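Apical membrane antigen AMA1 (Toxoplasma gondii ME49, PDB 4YIV) takes part in host cell invasion as a microneme protein of the moving junction, the ring formed between the membranes of parasite and host cell. Local coordinates at residues Asp44-Ala56 and Asp147-Phe159. Residues are numbered along the deposited sequence; the frame is centred on the assembly and turned at random.
With CO (cobalt (II) ion), chain G.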
loop_
_atom_site.group_PDB
_atom_site.type_symbol
_atom_site.label_atom_id
_atom_site.label_comp_id
_atom_site.label_asym_id
_atom_site.label_seq_id
_atom_site.Cartn_x
_atom_site.Cartn_y
_atom_site.Cartn_z
ATOM N N ASP A 44 -2.478 4.765 -18.372
ATOM C CA ASP A 44 -3.235 4.133 -19.439
ATOM C C ASP A 44 -2.258 3.694 -20.498
ATOM O O ASP A 44 -1.359 4.459 -20.850
ATOM C CB ASP A 44 -4.261 5.088 -20.054
ATOM C CG ASP A 44 -5.180 5.704 -19.015
ATOM O OD1 ASP A 44 -4.779 6.726 -18.422
ATOM O OD2 ASP A 44 -6.274 5.134 -18.805
ATOM N N LYS A 45 -2.430 2.489 -21.017
ATOM C CA LYS A 45 -1.518 1.973 -22.029
ATOM C C LYS A 45 -2.315 1.211 -23.052
ATOM O O LYS A 45 -3.346 0.632 -22.733
ATOM C CB LYS A 45 -0.456 1.067 -21.417
ATOM C CG LYS A 45 0.436 1.751 -20.389
ATOM C CD LYS A 45 1.381 2.711 -21.067
ATOM C CE LYS A 45 2.179 3.536 -20.099
ATOM N NZ LYS A 45 2.831 2.738 -19.072
ATOM N N GLU A 46 -1.832 1.229 -24.286
ATOM C CA GLU A 46 -2.499 0.593 -25.414
ATOM C C GLU A 46 -2.105 -0.858 -25.670
ATOM O O GLU A 46 -0.920 -1.193 -25.753
ATOM C CB GLU A 46 -2.208 1.445 -26.657
ATOM C CG GLU A 46 -3.055 1.074 -27.841
ATOM C CD GLU A 46 -2.663 1.860 -29.069
ATOM O OE1 GLU A 46 -2.469 3.099 -28.945
ATOM O OE2 GLU A 46 -2.517 1.231 -30.139
ATOM N N VAL A 47 -3.110 -1.718 -25.758
ATOM C CA VAL A 47 -2.968 -3.090 -26.223
ATOM C C VAL A 47 -4.028 -3.382 -27.277
ATOM O O VAL A 47 -5.211 -3.171 -27.009
ATOM C CB VAL A 47 -3.136 -4.087 -25.074
ATOM C CG1 VAL A 47 -2.860 -5.517 -25.529
ATOM C CG2 VAL A 47 -2.229 -3.690 -23.899
ATOM N N ASP A 48 -3.641 -3.904 -28.444
ATOM C CA ASP A 48 -4.642 -4.236 -29.488
ATOM C C ASP A 48 -5.496 -3.023 -29.839
ATOM O O ASP A 48 -6.710 -3.139 -30.059
ATOM C CB ASP A 48 -5.577 -5.346 -29.035
ATOM C CG ASP A 48 -4.849 -6.623 -28.646
ATOM O OD1 ASP A 48 -3.971 -7.069 -29.409
ATOM O OD2 ASP A 48 -5.198 -7.210 -27.597
ATOM N N GLY A 49 -4.872 -1.858 -29.835
ATOM C CA GLY A 49 -5.495 -0.612 -30.259
ATOM C C GLY A 49 -6.406 -0.013 -29.217
ATOM O O GLY A 49 -7.036 1.009 -29.454
ATOM N N THR A 50 -6.463 -0.665 -28.063
ATOM C CA THR A 50 -7.371 -0.305 -26.984
ATOM C C THR A 50 -6.611 0.218 -25.803
ATOM O O THR A 50 -5.616 -0.375 -25.403
ATOM C CB THR A 50 -8.172 -1.523 -26.583
ATOM O OG1 THR A 50 -8.850 -2.013 -27.747
ATOM C CG2 THR A 50 -9.154 -1.207 -25.479
ATOM N N LEU A 51 -7.096 1.314 -25.253
ATOM C CA LEU A 51 -6.444 1.975 -24.147
ATOM C C LEU A 51 -7.013 1.426 -22.859
ATOM O O LEU A 51 -8.230 1.567 -22.607
ATOM C CB LEU A 51 -6.659 3.446 -24.226
ATOM C CG LEU A 51 -5.712 4.269 -23.393
ATOM C CD1 LEU A 51 -4.285 4.149 -23.926
ATOM C CD2 LEU A 51 -6.162 5.722 -23.426
ATOM N N TYR A 52 -6.129 0.793 -22.078
ATOM C CA TYR A 52 -6.484 0.147 -20.799
ATOM C C TYR A 52 -5.900 0.910 -19.625
ATOM O O TYR A 52 -4.768 1.411 -19.658
ATOM C CB TYR A 52 -6.005 -1.307 -20.751
ATOM C CG TYR A 52 -6.701 -2.231 -21.716
ATOM C CD1 TYR A 52 -7.944 -2.750 -21.425
ATOM C CD2 TYR A 52 -6.112 -2.577 -22.918
ATOM C CE1 TYR A 52 -8.589 -3.579 -22.305
ATOM C CE2 TYR A 52 -6.730 -3.421 -23.801
ATOM C CZ TYR A 52 -7.981 -3.915 -23.494
ATOM O OH TYR A 52 -8.621 -4.754 -24.359
ATOM N N ARG A 53 -6.686 1.012 -18.569
ATOM C CA ARG A 53 -6.206 1.626 -17.373
ATOM C C ARG A 53 -5.151 0.703 -16.691
ATOM O O ARG A 53 -5.324 -0.527 -16.578
ATOM C CB ARG A 53 -7.362 1.918 -16.412
ATOM C CG ARG A 53 -8.512 2.757 -16.999
ATOM C CD ARG A 53 -9.417 3.300 -15.879
ATOM N NE ARG A 53 -8.727 4.371 -15.170
ATOM C CZ ARG A 53 -9.168 4.914 -14.045
ATOM N NH1 ARG A 53 -10.314 4.506 -13.526
ATOM N NH2 ARG A 53 -8.490 5.874 -13.468
ATOM N N GLU A 54 -4.081 1.326 -16.220
ATOM C CA GLU A 54 -2.877 0.612 -15.774
ATOM C C GLU A 54 -2.493 1.067 -14.373
ATOM O O GLU A 54 -2.350 2.279 -14.129
ATOM C CB GLU A 54 -1.714 0.869 -16.749
ATOM C CG GLU A 54 -0.436 0.078 -16.426
ATOM C CD GLU A 54 0.795 0.610 -17.140
ATOM O OE1 GLU A 54 0.949 1.843 -17.270
ATOM O OE2 GLU A 54 1.607 -0.217 -17.592
ATOM N N PRO A 55 -2.313 0.119 -13.451
ATOM C CA PRO A 55 -1.771 0.569 -12.168
ATOM C C PRO A 55 -0.369 1.177 -12.317
ATOM O O PRO A 55 0.399 0.702 -13.148
ATOM C CB PRO A 55 -1.721 -0.714 -11.340
ATOM C CG PRO A 55 -2.794 -1.609 -11.970
ATOM C CD PRO A 55 -2.648 -1.322 -13.424
ATOM N N ALA A 56 -0.070 2.176 -11.501
ATOM C CA ALA A 56 1.099 3.033 -11.724
ATOM C C ALA A 56 1.868 3.442 -10.491
ATOM O O ALA A 56 2.911 4.115 -10.588
ATOM C CB ALA A 56 0.628 4.309 -12.440
ATOM N N ASP A 147 0.387 -8.528 -27.236
ATOM C CA ASP A 147 -0.920 -8.325 -27.832
ATOM C C ASP A 147 -1.327 -9.548 -28.666
ATOM O O ASP A 147 -0.634 -10.581 -28.637
ATOM C CB ASP A 147 -0.919 -7.027 -28.645
ATOM C CG ASP A 147 -0.057 -7.094 -29.902
ATOM O OD1 ASP A 147 0.297 -8.203 -30.354
ATOM O OD2 ASP A 147 0.248 -6.003 -30.454
ATOM N N LYS A 148 -2.457 -9.440 -29.375
ATOM C CA LYS A 148 -3.008 -10.564 -30.153
ATOM C C LYS A 148 -2.041 -11.090 -31.229
ATOM O O LYS A 148 -2.134 -12.247 -31.637
ATOM C CB LYS A 148 -4.323 -10.149 -30.823
ATOM C CG LYS A 148 -5.474 -9.919 -29.876
ATOM C CD LYS A 148 -6.724 -9.472 -30.646
ATOM C CE LYS A 148 -7.867 -9.124 -29.705
ATOM N NZ LYS A 148 -9.197 -9.178 -30.400
ATOM N N ASN A 149 -1.145 -10.231 -31.703
ATOM C CA ASN A 149 -0.114 -10.620 -32.670
ATOM C C ASN A 149 1.199 -11.058 -32.003
ATOM O O ASN A 149 2.256 -11.039 -32.641
ATOM C CB ASN A 149 0.183 -9.457 -33.625
ATOM C CG ASN A 149 -1.006 -9.104 -34.514
ATOM O OD1 ASN A 149 -1.823 -9.964 -34.856
ATOM N ND2 ASN A 149 -1.098 -7.837 -34.899
ATOM N N ASN A 150 1.119 -11.435 -30.725
ATOM C CA ASN A 150 2.297 -11.742 -29.906
ATOM C C ASN A 150 3.403 -10.700 -30.037
ATOM O O ASN A 150 4.594 -11.031 -30.121
ATOM C CB ASN A 150 2.848 -13.126 -30.264
ATOM C CG ASN A 150 3.702 -13.711 -29.153
ATOM O OD1 ASN A 150 3.366 -13.609 -27.970
ATOM N ND2 ASN A 150 4.824 -14.312 -29.527
ATOM N N LYS A 151 3.001 -9.433 -30.049
ATOM C CA LYS A 151 3.946 -8.320 -30.101
ATOM C C LYS A 151 3.940 -7.621 -28.730
ATOM O O LYS A 151 2.913 -7.610 -28.033
ATOM C CB LYS A 151 3.580 -7.344 -31.216
ATOM C CG LYS A 151 4.494 -6.133 -31.293
ATOM C CD LYS A 151 4.037 -5.146 -32.362
ATOM C CE LYS A 151 4.884 -3.883 -32.366
ATOM N NZ LYS A 151 4.316 -2.878 -33.301
ATOM N N ALA A 152 5.069 -7.032 -28.363
ATOM C CA ALA A 152 5.241 -6.460 -27.042
ATOM C C ALA A 152 4.499 -5.144 -26.961
ATOM O O ALA A 152 4.430 -4.402 -27.949
ATOM C CB ALA A 152 6.703 -6.248 -26.736
ATOM N N THR A 153 3.956 -4.844 -25.785
ATOM C CA THR A 153 3.322 -3.550 -25.547
ATOM C C THR A 153 4.043 -2.826 -24.427
ATOM O O THR A 153 5.044 -3.329 -23.885
ATOM C CB THR A 153 1.803 -3.721 -25.196
ATOM O OG1 THR A 153 1.665 -4.261 -23.871
ATOM C CG2 THR A 153 1.105 -4.665 -26.193
ATOM N N LYS A 154 3.539 -1.647 -24.065
ATOM C CA LYS A 154 4.018 -0.923 -22.897
ATOM C C LYS A 154 3.109 -1.087 -21.657
ATOM O O LYS A 154 3.299 -0.383 -20.660
ATOM C CB LYS A 154 4.162 0.549 -23.227
ATOM C CG LYS A 154 5.196 0.816 -24.352
ATOM C CD LYS A 154 5.812 2.205 -24.245
ATOM C CE LYS A 154 6.684 2.532 -25.454
ATOM N NZ LYS A 154 7.304 3.889 -25.322
ATOM N N TYR A 155 2.152 -2.019 -21.720
ATOM C CA TYR A 155 1.255 -2.277 -20.584
ATOM C C TYR A 155 1.982 -3.223 -19.641
ATOM O O TYR A 155 2.429 -4.288 -20.071
ATOM C CB TYR A 155 -0.070 -2.917 -21.022
ATOM C CG TYR A 155 -1.089 -2.913 -19.890
ATOM C CD1 TYR A 155 -1.015 -3.843 -18.850
ATOM C CD2 TYR A 155 -2.066 -1.934 -19.820
ATOM C CE1 TYR A 155 -1.919 -3.819 -17.801
ATOM C CE2 TYR A 155 -2.970 -1.898 -18.777
ATOM C CZ TYR A 155 -2.873 -2.844 -17.754
ATOM O OH TYR A 155 -3.729 -2.841 -16.680
ATOM N N ARG A 156 2.090 -2.853 -18.373
ATOM C CA ARG A 156 2.707 -3.722 -17.383
ATOM C C ARG A 156 1.700 -4.126 -16.293
ATOM O O ARG A 156 1.002 -3.279 -15.716
ATOM C CB ARG A 156 3.920 -3.022 -16.758
ATOM C CG ARG A 156 5.001 -2.723 -17.729
ATOM C CD ARG A 156 6.068 -1.907 -17.049
ATOM N NE ARG A 156 7.250 -1.743 -17.882
ATOM C CZ ARG A 156 7.410 -0.805 -18.816
ATOM N NH1 ARG A 156 6.450 0.095 -19.069
ATOM N NH2 ARG A 156 8.547 -0.771 -19.495
ATOM N N TYR A 157 1.611 -5.428 -16.035
ATOM C CA TYR A 157 0.695 -5.951 -15.032
ATOM C C TYR A 157 1.177 -5.658 -13.624
ATOM O O TYR A 157 2.402 -5.624 -13.381
ATOM C CB TYR A 157 0.549 -7.464 -15.176
ATOM C CG TYR A 157 0.123 -7.916 -16.530
ATOM C CD1 TYR A 157 -1.191 -7.732 -16.983
ATOM C CD2 TYR A 157 1.026 -8.553 -17.353
ATOM C CE1 TYR A 157 -1.561 -8.171 -18.249
ATOM C CE2 TYR A 157 0.671 -8.998 -18.592
ATOM C CZ TYR A 157 -0.619 -8.813 -19.045
ATOM O OH TYR A 157 -0.943 -9.278 -20.311
ATOM N N PRO A 158 0.228 -5.488 -12.682
ATOM C CA PRO A 158 0.600 -5.380 -11.273
ATOM C C PRO A 158 1.040 -6.741 -10.712
ATOM O O PRO A 158 0.901 -7.788 -11.374
ATOM C CB PRO A 158 -0.675 -4.841 -10.620
ATOM C CG PRO A 158 -1.783 -5.446 -11.454
ATOM C CD PRO A 158 -1.241 -5.426 -12.870
ATOM N N PHE A 159 1.635 -6.722 -9.530
ATOM C CA PHE A 159 2.152 -7.943 -8.940
ATOM C C PHE A 159 1.640 -8.111 -7.523
ATOM O O PHE A 159 1.233 -7.147 -6.881
ATOM C CB PHE A 159 3.718 -7.963 -8.910
ATOM C CG PHE A 159 4.312 -6.986 -7.948
ATOM C CD1 PHE A 159 4.575 -5.693 -8.341
ATOM C CD2 PHE A 159 4.588 -7.349 -6.629
ATOM C CE1 PHE A 159 5.105 -4.763 -7.462
ATOM C CE2 PHE A 159 5.125 -6.417 -5.734
ATOM C CZ PHE A 159 5.388 -5.106 -6.168
HETATM CO CO CO G . -6.538 7.218 -17.035
HETATM O O HOH W 1 1.423 -0.199 -25.336
HETATM O O HOH W 2 -0.907 -3.739 -29.433
HETATM O O HOH W 3 -5.863 5.422 -15.660
HETATM O O HOH W 4 1.203 -2.097 -13.230
#
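Tyr-155 packs against the hairpin of strands 43-47 and 50-54, and its side chain is held by contacts of three kinds. With CG anti to the backbone N (chi1 -168°), the ring reaches strand 50-54, where its OH donates to Arg-53 O over 2.8 Å; the donor stands 24° out of the carbonyl plane. Glu-54 CG sits over one ring face, 4.1 Å from the centroid and 16° off the normal, a CH-pi contact. Val-47 CG2 packs on Tyr-155 CB, and Tyr-52 CB on Tyr-155 CE2.

The Glu-54 chain, extended past CG, carries its carboxylate to the loop backbone. There OE2 accepts from Arg-156 N on its anti lone pair (2.8 Å), while OE1 uses its syn lone pair for a salt bridge with Lys-45 NZ (2.8 Å) from the adjacent strand. Tyr-216 and Gln-43 also bond to OE2 and OE1, respectively, so each oxygen has at least two partners.

At the type I' turn of the hairpin, Asp-48 OD1 takes a nearly straight bond from Lys-148 N (2.8 Å), in the type I turn starting at Asp-147. A water joins Asp-48 N to Asp-147 OD2, and others bridge Glu-46 O to Lys-154 N and Pro-55 O to Arg-156 O.

Within the AMA1 family region, side-chain acceptors and bridging waters thus join the loop between helix 132-141 and strand 159-162 to a hairpin whose Asp-44 binds cobalt with His-292, without direct backbone-to-backbone hydrogen bonds. The salt bridge to Lys-45, with neutral donors at both oxygens, would be expected to favour the ionised form of Glu-54.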